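Side-chain contacts in sensor protein (Rhodopseudomonas palustris, PDB 2OOL), which binds a biliverdin-type chromophore in its N-terminal PAS-GAF region to sense light and, like related bacteriophytochromes, probably relays the signal through a histidine kinase: residues R231-D235 against I236-P240; A56-S59 against A60-D64; P205-D209 against F210-S214; V109-D113 against G114-F118. All blocks are in the same frame, centred on the assembly; numbering follows the deposited sequence. Where two conformers were deposited one is given.

Interaction 1: residues R231-D235 against I236-P240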
loop_
_atom_site.group_PDB
_atom_site.type_symbol
_atom_site.label_atom_id
_atom_site.label_comp_id
_atom_site.label_asym_id
_atom_site.label_seq_id
_atom_site.Cartn_x
_atom_site.Cartn_y
_atom_site.Cartn_z
ATOM N N ARG A 231 -5.746 -16.511 -7.240
ATOM C CA ARG A 231 -5.957 -16.983 -8.619
ATOM C C ARG A 231 -6.877 -16.019 -9.370
ATOM O O ARG A 231 -7.757 -15.412 -8.772
ATOM C CB ARG A 231 -6.609 -18.366 -8.601
ATOM C CG ARG A 231 -8.004 -18.374 -7.997
ATOM C CD ARG A 231 -8.266 -19.598 -7.129
ATOM N NE ARG A 231 -7.278 -19.694 -6.072
ATOM C CZ ARG A 231 -7.477 -19.327 -4.815
ATOM N NH1 ARG A 231 -6.512 -19.485 -3.946
ATOM N NH2 ARG A 231 -8.617 -18.796 -4.413
ATOM N N ILE A 232 -6.678 -15.896 -10.666
ATOM C CA ILE A 232 -7.483 -15.074 -11.503
ATOM C C ILE A 232 -7.807 -15.744 -12.815
ATOM O O ILE A 232 -6.963 -16.437 -13.403
ATOM C CB ILE A 232 -6.897 -13.629 -11.727
ATOM C CG1 ILE A 232 -7.838 -12.781 -12.609
ATOM C CG2 ILE A 232 -5.499 -13.653 -12.373
ATOM C CD1 ILE A 232 -7.519 -11.246 -12.580
ATOM N N ILE A 233 -9.049 -15.526 -13.264
ATOM C CA ILE A 233 -9.524 -15.985 -14.551
ATOM C C ILE A 233 -10.123 -14.748 -15.203
ATOM O O ILE A 233 -11.280 -14.494 -15.051
ATOM C CB ILE A 233 -10.623 -17.127 -14.429
ATOM C CG1 ILE A 233 -10.191 -18.238 -13.434
ATOM C CG2 ILE A 233 -10.985 -17.725 -15.846
ATOM C CD1 ILE A 233 -11.352 -19.065 -12.846
ATOM N N PRO A 234 -9.311 -13.963 -15.937
ATOM C CA PRO A 234 -9.839 -12.708 -16.509
ATOM C C PRO A 234 -10.936 -12.837 -17.550
ATOM O O PRO A 234 -11.729 -11.898 -17.690
ATOM C CB PRO A 234 -8.636 -12.053 -17.159
ATOM C CG PRO A 234 -7.434 -12.859 -16.784
ATOM C CD PRO A 234 -7.892 -14.185 -16.244
ATOM N N ASP A 235 -10.935 -13.942 -18.293
ATOM C CA ASP A 235 -11.906 -14.250 -19.313
ATOM C C ASP A 235 -12.217 -15.722 -19.255
ATOM O O ASP A 235 -11.341 -16.525 -19.588
ATOM C CB ASP A 235 -11.377 -13.930 -20.711
ATOM C CG ASP A 235 -12.476 -14.060 -21.813
ATOM O OD1 ASP A 235 -13.628 -14.523 -21.564
ATOM O OD2 ASP A 235 -12.179 -13.662 -22.956
ATOM N N ILE A 236 -13.438 -16.068 -18.796
ATOM C CA ILE A 236 -13.848 -17.461 -18.611
ATOM C C ILE A 236 -14.035 -18.165 -19.947
ATOM O O ILE A 236 -14.195 -19.381 -19.985
ATOM C CB ILE A 236 -15.162 -17.661 -17.725
ATOM C CG1 ILE A 236 -16.415 -17.117 -18.456
ATOM C CG2 ILE A 236 -14.967 -17.055 -16.286
ATOM C CD1 ILE A 236 -17.827 -17.360 -17.795
ATOM N N GLY A 237 -14.036 -17.425 -21.045
ATOM C CA GLY A 237 -14.238 -18.022 -22.386
ATOM C C GLY A 237 -12.949 -18.302 -23.126
ATOM O O GLY A 237 -12.973 -18.730 -24.288
ATOM N N TYR A 238 -11.815 -18.134 -22.448
ATOM C CA TYR A 238 -10.534 -18.303 -23.073
ATOM C C TYR A 238 -10.390 -19.673 -23.745
ATOM O O TYR A 238 -11.015 -20.651 -23.361
ATOM C CB TYR A 238 -9.419 -18.099 -22.036
ATOM C CG TYR A 238 -9.170 -19.279 -21.090
ATOM C CD1 TYR A 238 -9.914 -19.451 -19.929
ATOM C CD2 TYR A 238 -8.221 -20.227 -21.388
ATOM C CE1 TYR A 238 -9.671 -20.514 -19.047
ATOM C CE2 TYR A 238 -7.976 -21.294 -20.522
ATOM C CZ TYR A 238 -8.700 -21.429 -19.358
ATOM O OH TYR A 238 -8.453 -22.507 -18.544
ATOM N N ARG A 239 -9.541 -19.724 -24.755
ATOM C CA ARG A 239 -9.127 -20.962 -25.391
ATOM C C ARG A 239 -7.780 -21.313 -24.783
ATOM O O ARG A 239 -6.832 -20.536 -24.942
ATOM C CB ARG A 239 -8.983 -20.693 -26.882
ATOM C CG ARG A 239 -8.607 -21.876 -27.735
ATOM C CD ARG A 239 -8.619 -21.494 -29.269
ATOM N NE ARG A 239 -9.863 -20.767 -29.638
ATOM C CZ ARG A 239 -10.195 -20.425 -30.884
ATOM N NH1 ARG A 239 -9.400 -20.739 -31.919
ATOM N NH2 ARG A 239 -11.341 -19.773 -31.109
ATOM N N PRO A 240 -7.686 -22.458 -24.062
ATOM C CA PRO A 240 -6.427 -22.862 -23.464
ATOM C C PRO A 240 -5.319 -22.965 -24.502
ATOM O O PRO A 240 -5.566 -23.423 -25.627
ATOM C CB PRO A 240 -6.738 -24.258 -22.893
ATOM C CG PRO A 240 -8.232 -24.217 -22.605
ATOM C CD PRO A 240 -8.770 -23.425 -23.751
#
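Asp235 and Tyr238 are the end residues of a type I beta turn that takes the chain off strand 230-233, an edge of the GAF-domain sheet, and on toward strand 241-244. The backbone bond of the turn, from Tyr238 N to Asp235 O, is weak at 3.3 Å, but the tyrosine side chain meets the same carbonyl. With CG between the backbone N and the carbonyl carbon (chi1 78°), the side chain folds back over the start of the turn. Its CB lies 3.5 Å from Asp235 O, and CD1 comes to 3.3 Å from that oxygen, which sits at the ring edge near the ring plane. One atom further out, CE1 is 4.4 Å from Ile233 CG2, a loose apolar contact. At the tip, OH reaches beyond the turn and is hydrogen-bonded to Ser264 OG and Val265 N. Ile233 CG2 also lies 4.1 Å from Ile236 CG2. Helix 267-276 backs this small cluster: Leu270 packs on both Ile233 and Tyr238, and Val274 on Ile236. Ile233 also lines the bilin pocket, so the strand end that leads into the turn borders the chromophore site. Asp235 adds a second grip with the spacing of an Asx turn: Gly237 N donates to Asp235 OD1 over 3.0 Å, fairly straight at 158°, although the nitrogen stands above the carboxylate, 54° out of its plane.

Interaction 2: residues A56-S59 against A60-D64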
loop_
_atom_site.group_PDB
_atom_site.type_symbol
_atom_site.label_atom_id
_atom_site.label_comp_id
_atom_site.label_asym_id
_atom_site.label_seq_id
_atom_site.Cartn_x
_atom_site.Cartn_y
_atom_site.Cartn_z
ATOM N N ALA A 56 12.976 -24.765 -21.978
ATOM C CA ALA A 56 12.675 -26.212 -21.994
ATOM C C ALA A 56 11.225 -26.494 -22.373
ATOM O O ALA A 56 10.907 -27.562 -22.871
ATOM C CB ALA A 56 13.103 -26.894 -20.674
ATOM N N SER A 57 10.367 -25.494 -22.254
ATOM C CA SER A 57 9.001 -25.596 -22.735
ATOM C C SER A 57 8.420 -24.190 -22.881
ATOM O O SER A 57 8.869 -23.279 -22.169
ATOM C CB SER A 57 8.148 -26.377 -21.719
ATOM O OG SER A 57 6.771 -26.278 -22.011
ATOM N N VAL A 58 7.427 -24.041 -23.778
ATOM C CA VAL A 58 6.716 -22.770 -23.964
ATOM C C VAL A 58 5.285 -23.049 -24.261
ATOM O O VAL A 58 4.960 -24.102 -24.822
ATOM C CB VAL A 58 7.233 -21.885 -25.180
ATOM C CG1 VAL A 58 8.206 -20.787 -24.702
ATOM C CG2 VAL A 58 7.811 -22.732 -26.273
ATOM N N SER A 59 4.438 -22.106 -23.870
ATOM C CA SER A 59 3.059 -22.059 -24.311
ATOM C C SER A 59 3.026 -21.750 -25.813
ATOM O O SER A 59 3.835 -20.927 -26.332
ATOM C CB SER A 59 2.248 -21.006 -23.510
ATOM O OG SER A 59 2.838 -19.715 -23.554
ATOM N N ALA A 60 2.096 -22.427 -26.495
ATOM C CA ALA A 60 1.979 -22.387 -27.944
ATOM C C ALA A 60 1.689 -20.990 -28.471
ATOM O O ALA A 60 2.044 -20.694 -29.603
ATOM C CB ALA A 60 0.843 -23.328 -28.404
ATOM N N ASN A 61 0.984 -20.176 -27.667
ATOM C CA ASN A 61 0.662 -18.778 -28.005
ATOM C C ASN A 61 1.881 -17.876 -28.170
ATOM O O ASN A 61 1.795 -16.807 -28.758
ATOM C CB ASN A 61 -0.369 -18.148 -27.009
ATOM C CG ASN A 61 0.191 -17.895 -25.595
ATOM O OD1 ASN A 61 1.099 -18.564 -25.150
ATOM N ND2 ASN A 61 -0.368 -16.897 -24.894
ATOM N N VAL A 62 3.027 -18.313 -27.677
ATOM C CA VAL A 62 4.289 -17.642 -27.957
ATOM C C VAL A 62 4.560 -17.500 -29.473
ATOM O O VAL A 62 5.266 -16.587 -29.875
ATOM C CB VAL A 62 5.425 -18.371 -27.217
ATOM C CG1 VAL A 62 6.721 -18.079 -27.769
ATOM C CG2 VAL A 62 5.342 -17.996 -25.713
ATOM N N GLU A 63 3.973 -18.369 -30.297
ATOM C CA GLU A 63 4.078 -18.249 -31.751
ATOM C C GLU A 63 3.588 -16.888 -32.226
ATOM O O GLU A 63 4.169 -16.294 -33.142
ATOM C CB GLU A 63 3.284 -19.359 -32.452
ATOM C CG GLU A 63 3.130 -19.170 -33.956
ATOM C CD GLU A 63 3.099 -20.502 -34.722
ATOM O OE1 GLU A 63 2.208 -21.350 -34.473
ATOM O OE2 GLU A 63 3.988 -20.696 -35.569
ATOM N N ASP A 64 2.532 -16.375 -31.606
ATOM C CA ASP A 64 2.071 -15.070 -31.994
ATOM C C ASP A 64 2.972 -13.966 -31.454
ATOM O O ASP A 64 2.957 -12.857 -31.973
ATOM C CB ASP A 64 0.655 -14.821 -31.509
ATOM C CG ASP A 64 -0.272 -15.981 -31.784
ATOM O OD1 ASP A 64 -0.323 -16.457 -32.952
ATOM O OD2 ASP A 64 -0.941 -16.412 -30.819
#
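The type I beta turn from Ser59 to Val62 joins strand 55-59 of the PAS-domain sheet to the helix that follows it. Its backbone bond runs from Val62 N to Ser59 O, 3.0 Å long, with the donor well above the carbonyl plane. A side-chain bond doubles it: Ser59 OG donates to Asn61 OD1 over 2.6 Å. The hydroxyl meets that amide oxygen nearly head-on, at a C=O...donor angle of 164°. Both partners are turned inward by the same choice of torsion, since Ser59 OG (chi1 55°) and Asn61 CG (chi1 70°) each lie between their own backbone N and carbonyl carbon. Val62 fills in beside them; its CG2 is 3.7 Å from Ser59 OG and 4.1 Å from Val58 CG1, the two valines crossing at about a right angle against Phe46 of the neighbouring strand. The other end of the asparagine is also held, ND2 donating to Gly43 O. An alanine here would probably leave the Ser59 hydroxyl and Gly43 O without this partner and set the hydroxyl free to turn. Since Ser59 OG accepts from Leu45 N while giving its proton to Asn61, the bonds run in one direction from backbone to hydroxyl to amide, a relay that fixes which end of the buried amide is oxygen.

Interaction 3: residues P205-D209 against F210-S214. With LBV (3-[2-[(Z)-[3-(2-carboxyethyl)-5-[(Z)-(4-ethenyl-3-methyl-5-oxidanylidene-pyrrol-2-ylidene)methyl]-4-methyl-pyrrol-1-ium -2-ylidene]methyl]-5-[(Z)-[(3E)-3-ethylidene-4-methyl-5-oxidanylidene-pyrrolidin-2-ylidene]methyl]-4-methyl-1H-pyrrol-3- yl]propanoic acid), chain C.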
loop_
_atom_site.group_PDB
_atom_site.type_symbol
_atom_site.label_atom_id
_atom_site.label_comp_id
_atom_site.label_asym_id
_atom_site.label_seq_id
_atom_site.Cartn_x
_atom_site.Cartn_y
_atom_site.Cartn_z
ATOM N N PRO A 205 -26.760 -8.234 -9.234
ATOM C CA PRO A 205 -27.474 -9.044 -8.256
ATOM C C PRO A 205 -26.601 -9.486 -7.067
ATOM O O PRO A 205 -25.387 -9.745 -7.226
ATOM C CB PRO A 205 -27.905 -10.286 -9.056
ATOM C CG PRO A 205 -27.405 -10.129 -10.434
ATOM C CD PRO A 205 -26.515 -8.956 -10.498
ATOM N N SER A 206 -27.256 -9.625 -5.921
ATOM C CA SER A 206 -26.673 -9.996 -4.633
ATOM C C SER A 206 -26.771 -11.501 -4.379
ATOM O O SER A 206 -27.800 -12.125 -4.704
ATOM C CB SER A 206 -27.450 -9.298 -3.516
ATOM O OG SER A 206 -26.923 -9.611 -2.246
ATOM N N LEU A 207 -25.694 -12.079 -3.830
ATOM C CA LEU A 207 -25.707 -13.450 -3.297
ATOM C C LEU A 207 -25.503 -13.475 -1.771
ATOM O O LEU A 207 -25.159 -14.503 -1.202
ATOM C CB LEU A 207 -24.615 -14.274 -3.966
ATOM C CG LEU A 207 -24.695 -14.392 -5.487
ATOM C CD1 LEU A 207 -23.452 -15.017 -6.049
ATOM C CD2 LEU A 207 -25.929 -15.175 -5.890
ATOM N N LEU A 208 -25.700 -12.345 -1.114
ATOM C CA LEU A 208 -25.483 -12.238 0.323
ATOM C C LEU A 208 -26.333 -13.256 1.107
ATOM O O LEU A 208 -27.490 -13.500 0.770
ATOM C CB LEU A 208 -25.831 -10.815 0.803
ATOM C CG LEU A 208 -25.509 -10.551 2.269
ATOM C CD1 LEU A 208 -24.061 -10.850 2.583
ATOM C CD2 LEU A 208 -25.926 -9.101 2.690
ATOM N N ASP A 209 -25.735 -13.839 2.149
ATOM C CA ASP A 209 -26.388 -14.825 3.001
ATOM C C ASP A 209 -26.679 -16.153 2.284
ATOM O O ASP A 209 -27.166 -17.072 2.921
ATOM C CB ASP A 209 -27.684 -14.264 3.640
ATOM C CG ASP A 209 -27.425 -13.122 4.627
ATOM O OD1 ASP A 209 -26.290 -12.989 5.134
ATOM O OD2 ASP A 209 -28.375 -12.351 4.919
ATOM N N PHE A 210 -26.372 -16.275 0.990
ATOM C CA PHE A 210 -26.632 -17.515 0.242
ATOM C C PHE A 210 -25.691 -18.657 0.674
ATOM O O PHE A 210 -24.582 -18.411 1.100
ATOM C CB PHE A 210 -26.460 -17.302 -1.265
ATOM C CG PHE A 210 -27.646 -16.701 -1.942
ATOM C CD1 PHE A 210 -28.176 -17.299 -3.076
ATOM C CD2 PHE A 210 -28.234 -15.537 -1.468
ATOM C CE1 PHE A 210 -29.288 -16.751 -3.711
ATOM C CE2 PHE A 210 -29.350 -14.996 -2.089
ATOM C CZ PHE A 210 -29.878 -15.597 -3.209
ATOM N N HIS A 211 -26.174 -19.893 0.562
ATOM C CA HIS A 211 -25.435 -21.094 0.943
ATOM C C HIS A 211 -25.149 -21.908 -0.315
ATOM O O HIS A 211 -25.971 -21.969 -1.233
ATOM C CB HIS A 211 -26.229 -21.967 1.928
ATOM C CG HIS A 211 -26.290 -21.429 3.325
ATOM N ND1 HIS A 211 -25.396 -21.797 4.306
ATOM C CD2 HIS A 211 -27.161 -20.578 3.915
ATOM C CE1 HIS A 211 -25.697 -21.177 5.433
ATOM N NE2 HIS A 211 -26.769 -20.437 5.224
ATOM N N PHE A 212 -23.985 -22.540 -0.343
ATOM C CA PHE A 212 -23.530 -23.273 -1.524
ATOM C C PHE A 212 -23.004 -24.618 -1.071
ATOM O O PHE A 212 -22.392 -24.695 -0.008
ATOM C CB PHE A 212 -22.445 -22.454 -2.268
ATOM C CG PHE A 212 -22.996 -21.290 -3.023
ATOM C CD1 PHE A 212 -23.279 -20.090 -2.365
ATOM C CD2 PHE A 212 -23.319 -21.405 -4.369
ATOM C CE1 PHE A 212 -23.853 -19.012 -3.039
ATOM C CE2 PHE A 212 -23.895 -20.328 -5.053
ATOM C CZ PHE A 212 -24.162 -19.126 -4.374
ATOM N N PRO A 213 -23.264 -25.683 -1.860
ATOM C CA PRO A 213 -22.769 -27.030 -1.539
ATOM C C PRO A 213 -21.253 -27.207 -1.597
ATOM O O PRO A 213 -20.567 -26.554 -2.371
ATOM C CB PRO A 213 -23.465 -27.925 -2.573
ATOM C CG PRO A 213 -23.865 -27.019 -3.680
ATOM C CD PRO A 213 -24.113 -25.667 -3.061
ATOM N N SER A 214 -20.734 -28.103 -0.779
ATOM C CA SER A 214 -19.293 -28.372 -0.729
ATOM C C SER A 214 -18.641 -28.731 -2.068
ATOM O O SER A 214 -17.489 -28.400 -2.311
ATOM C CB SER A 214 -19.048 -29.527 0.204
ATOM O OG SER A 214 -19.662 -30.680 -0.352
HETATM C C1A LBV C . -18.964 -27.371 -9.458
HETATM C C1B LBV C . -14.548 -26.875 -9.427
HETATM O O1B LBV C . -8.746 -25.267 -11.804
HETATM C C1C LBV C . -14.029 -22.711 -7.696
HETATM O O1C LBV C . -12.290 -17.816 -7.948
HETATM C C1D LBV C . -17.760 -20.302 -6.049
HETATM C C2A LBV C . -19.070 -28.865 -9.640
HETATM C C2B LBV C . -13.176 -27.023 -9.671
HETATM O O2B LBV C . -8.538 -23.928 -10.069
HETATM C C2C LBV C . -13.580 -21.460 -7.221
HETATM O O2C LBV C . -13.558 -18.568 -9.599
HETATM C C2D LBV C . -18.876 -20.275 -5.186
HETATM C C3A LBV C . -17.563 -29.175 -9.702
HETATM C C3B LBV C . -12.539 -25.839 -9.307
HETATM C C3C LBV C . -14.676 -20.838 -6.647
HETATM C C3D LBV C . -19.245 -18.951 -5.079
HETATM C C4A LBV C . -16.823 -27.970 -9.557
HETATM C C4B LBV C . -13.543 -24.971 -8.783
HETATM C C4C LBV C . -15.790 -21.682 -6.800
HETATM C C4D LBV C . -18.361 -18.213 -5.877
HETATM C CAA LBV C . -16.973 -30.449 -9.860
HETATM C CAB LBV C . -11.035 -25.558 -9.445
HETATM C CAC LBV C . -12.185 -20.793 -7.266
HETATM C CAD LBV C . -20.315 -18.500 -4.345
HETATM C CBA LBV C . -17.679 -31.844 -9.952
HETATM C CBB LBV C . -10.722 -24.685 -10.644
HETATM C CBC LBV C . -11.956 -20.082 -8.637
HETATM C CBD LBV C . -20.656 -17.156 -4.239
HETATM C CGB LBV C . -9.196 -24.621 -10.849
HETATM C CGC LBV C . -12.659 -18.691 -8.747
HETATM C CHB LBV C . -15.417 -27.959 -9.615
HETATM C CHC LBV C . -13.197 -23.660 -8.332
HETATM C CHD LBV C . -17.105 -21.483 -6.373
HETATM C CMA LBV C . -19.766 -29.148 -10.981
HETATM C CMB LBV C . -12.484 -28.265 -10.278
HETATM C CMC LBV C . -14.573 -19.446 -5.986
HETATM C CMD LBV C . -19.578 -21.444 -4.462
HETATM N N_A LBV C . -17.682 -26.954 -9.417
HETATM O O_A LBV C . -19.927 -26.616 -9.354
HETATM N N_B LBV C . -14.695 -25.654 -8.884
HETATM N N_C LBV C . -15.345 -22.770 -7.431
HETATM N N_D LBV C . -17.509 -19.067 -6.443
HETATM O O_D LBV C . -18.335 -16.985 -6.068
#
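In Leu207 (chi1 -59°) and Phe210 (chi1 -82°), CG stands anti to the carbonyl carbon, and these torsions let the two side chains cross at about a right angle around a type II beta turn running from one residue to the other. The turn is closed by Phe210 N donating to Leu207 O at 3.1 Å. The Phe210 ring folds back on the start of the turn: Leu207 CA makes a CH-pi contact over one face, 4.1 Å from the Phe210 ring centroid and 25° off the normal, while Leu208 O sits in plane at the edge, 3.1 Å from Phe210 CD2. Leu207 CD2 touches Phe210 CD1 at 4.2 Å. An ST turn, with Leu208 N bonded to Ser206 OG, overlaps the start of this bend, and Glu198 holds the serine hydroxyl. The other leucine branch faces the chromophore, Leu207 CD1 approaching the vinyl carbon LBV CBD at 4.0 Å. Phe212 shares that site: LBV CAD stands 3.7 Å above the centre of its ring, and the methyl LBV CMD is 3.7 Å from Phe212 CG. Both substituents belong to ring D, the pyrrole whose rotation begins phytochrome photoconversion. The contacts from Leu207 and Phe212 are apolar and non-directional, while the bilin as a whole is also hydrogen-bonded by residues such as His269 and Tyr225; on this side the pocket probably restrains ring D by shape.

Interaction 4: residues V109-D113 against G114-F118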
loop_
_atom_site.group_PDB
_atom_site.type_symbol
_atom_site.label_atom_id
_atom_site.label_comp_id
_atom_site.label_asym_id
_atom_site.label_seq_id
_atom_site.Cartn_x
_atom_site.Cartn_y
_atom_site.Cartn_z
ATOM N N VAL A 109 10.523 -7.922 -24.179
ATOM C CA VAL A 109 10.743 -8.959 -25.182
ATOM C C VAL A 109 10.951 -8.275 -26.534
ATOM O O VAL A 109 10.186 -7.365 -26.880
ATOM C CB VAL A 109 9.506 -9.870 -25.278
ATOM C CG1 VAL A 109 9.605 -10.914 -26.363
ATOM C CG2 VAL A 109 9.208 -10.508 -23.920
ATOM N N VAL A 110 11.998 -8.684 -27.274
ATOM C CA VAL A 110 12.276 -8.159 -28.610
ATOM C C VAL A 110 11.575 -9.061 -29.625
ATOM O O VAL A 110 11.882 -10.237 -29.707
ATOM C CB VAL A 110 13.777 -8.048 -28.829
ATOM C CG1 VAL A 110 14.095 -7.436 -30.193
ATOM C CG2 VAL A 110 14.415 -7.217 -27.700
ATOM N N THR A 111 10.548 -8.542 -30.295
ATOM C CA THR A 111 9.708 -9.296 -31.223
ATOM C C THR A 111 9.916 -8.718 -32.615
ATOM O O THR A 111 10.421 -7.588 -32.765
ATOM C CB THR A 111 8.148 -9.258 -30.857
ATOM O OG1 THR A 111 7.542 -8.042 -31.289
ATOM C CG2 THR A 111 7.846 -9.456 -29.365
ATOM N N PRO A 112 9.502 -9.452 -33.659
ATOM C CA PRO A 112 9.722 -8.908 -35.007
ATOM C C PRO A 112 8.894 -7.643 -35.254
ATOM O O PRO A 112 9.240 -6.851 -36.115
ATOM C CB PRO A 112 9.252 -10.045 -35.937
ATOM C CG PRO A 112 9.166 -11.268 -35.071
ATOM C CD PRO A 112 8.803 -10.745 -33.708
ATOM N N ASP A 113 7.812 -7.480 -34.497
ATOM C CA ASP A 113 6.902 -6.335 -34.608
ATOM C C ASP A 113 7.133 -5.317 -33.465
ATOM O O ASP A 113 6.177 -4.717 -32.976
ATOM C CB ASP A 113 5.427 -6.832 -34.558
ATOM C CG ASP A 113 5.203 -8.186 -35.310
ATOM O OD1 ASP A 113 5.585 -8.297 -36.518
ATOM O OD2 ASP A 113 4.629 -9.127 -34.677
ATOM N N GLY A 114 8.386 -5.131 -33.039
ATOM C CA GLY A 114 8.740 -4.222 -31.942
ATOM C C GLY A 114 8.946 -4.849 -30.558
ATOM O O GLY A 114 8.729 -6.041 -30.353
ATOM N N GLU A 115 9.353 -4.003 -29.612
ATOM C CA GLU A 115 9.651 -4.367 -28.225
ATOM C C GLU A 115 8.410 -4.231 -27.355
ATOM O O GLU A 115 7.789 -3.175 -27.294
ATOM C CB GLU A 115 10.784 -3.464 -27.728
ATOM C CG GLU A 115 11.215 -3.624 -26.305
ATOM C CD GLU A 115 12.354 -2.672 -25.933
ATOM O OE1 GLU A 115 13.121 -2.292 -26.835
ATOM O OE2 GLU A 115 12.490 -2.280 -24.747
ATOM N N ARG A 116 8.067 -5.321 -26.672
ATOM C CA ARG A 116 6.906 -5.453 -25.807
ATOM C C ARG A 116 7.288 -5.617 -24.362
ATOM O O ARG A 116 8.096 -6.492 -24.021
ATOM C CB ARG A 116 6.117 -6.702 -26.167
ATOM C CG ARG A 116 5.478 -6.668 -27.542
ATOM C CD ARG A 116 4.060 -6.139 -27.438
ATOM N NE ARG A 116 3.210 -6.952 -26.566
ATOM C CZ ARG A 116 2.588 -8.070 -26.939
ATOM N NH1 ARG A 116 2.704 -8.540 -28.185
ATOM N NH2 ARG A 116 1.821 -8.715 -26.052
ATOM N N ALA A 117 6.588 -4.867 -23.497
ATOM C CA ALA A 117 6.841 -4.804 -22.066
ATOM C C ALA A 117 5.792 -5.632 -21.257
ATOM O O ALA A 117 4.570 -5.553 -21.487
ATOM C CB ALA A 117 6.836 -3.284 -21.571
ATOM N N PHE A 118 6.309 -6.371 -20.286
ATOM C CA PHE A 118 5.579 -7.340 -19.488
ATOM C C PHE A 118 5.992 -7.304 -18.031
ATOM O O PHE A 118 7.029 -6.809 -17.670
ATOM C CB PHE A 118 5.861 -8.762 -19.947
ATOM C CG PHE A 118 5.400 -9.078 -21.340
ATOM C CD1 PHE A 118 4.073 -9.425 -21.592
ATOM C CD2 PHE A 118 6.302 -9.085 -22.395
ATOM C CE1 PHE A 118 3.634 -9.691 -22.874
ATOM C CE2 PHE A 118 5.893 -9.381 -23.669
ATOM C CZ PHE A 118 4.566 -9.684 -23.928
#
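The beta hairpin of strands 105-111 and 114-125 turns here through the type I beta turn from Thr111 to Gly114, at the edge of the PAS-domain sheet. The directions of segments 109-111 and 114-118 differ by 148°, and Val109 and Arg116 form a hydrogen-bonded antiparallel pair, with Val109 N to Arg116 O at 2.8 Å and Arg116 N to Val109 O at 3.0 Å. Nearer the turn, Gly114 O accepts twice from one residue: from Thr111 N at 3.1 Å, standing above the carbonyl plane, and from Thr111 OG1, a short 2.5 Å bond in plane on a lone pair. The hydroxyl reaches it because OG1 lies between the threonine's backbone N and carbonyl carbon (chi1 80°). OG1 also receives a weak bond from Asp113 N, so it bridges the turn. A valine here would remove the hydroxyl and is likely to leave Gly114 O with one donor of the two and Asp113 N without its weak partner. The methyl Thr111 CG2 rests 4.1 Å from Arg116 CG. Along the same face, Val109 CG2 packs obliquely on the Phe118 ring, 3.5 Å from CE2, with Leu65 and Leu66 of helix 62-66 against this face. At Gly114 a CB would run into Asp113 O, which calls for glycine. Two residues, Pro112 and Asp113, thus link the paired strand ends, as in a two-residue beta hairpin.

From the N terminus the contacts come in the order interaction 2, interaction 4, interaction 3, interaction 1; each closes its own short turn before the next opens, so none nest or cross. Interactions 2 and 4 both belong to the PAS sheet, their centres about 15 Å apart, with helix 62-66, which begins in the first, lying against the second. Interaction 3 leads into edge strand 211-212 of the GAF sheet and interaction 1 leaves the opposite edge strand, 230-233, with the bilin pocket touched from both. After interaction 1 the chain enters strand 241-244, which joins the PAS sheet beside strand 55-59, a link between domains consistent with the knotted PAS-GAF interface of phytochromes.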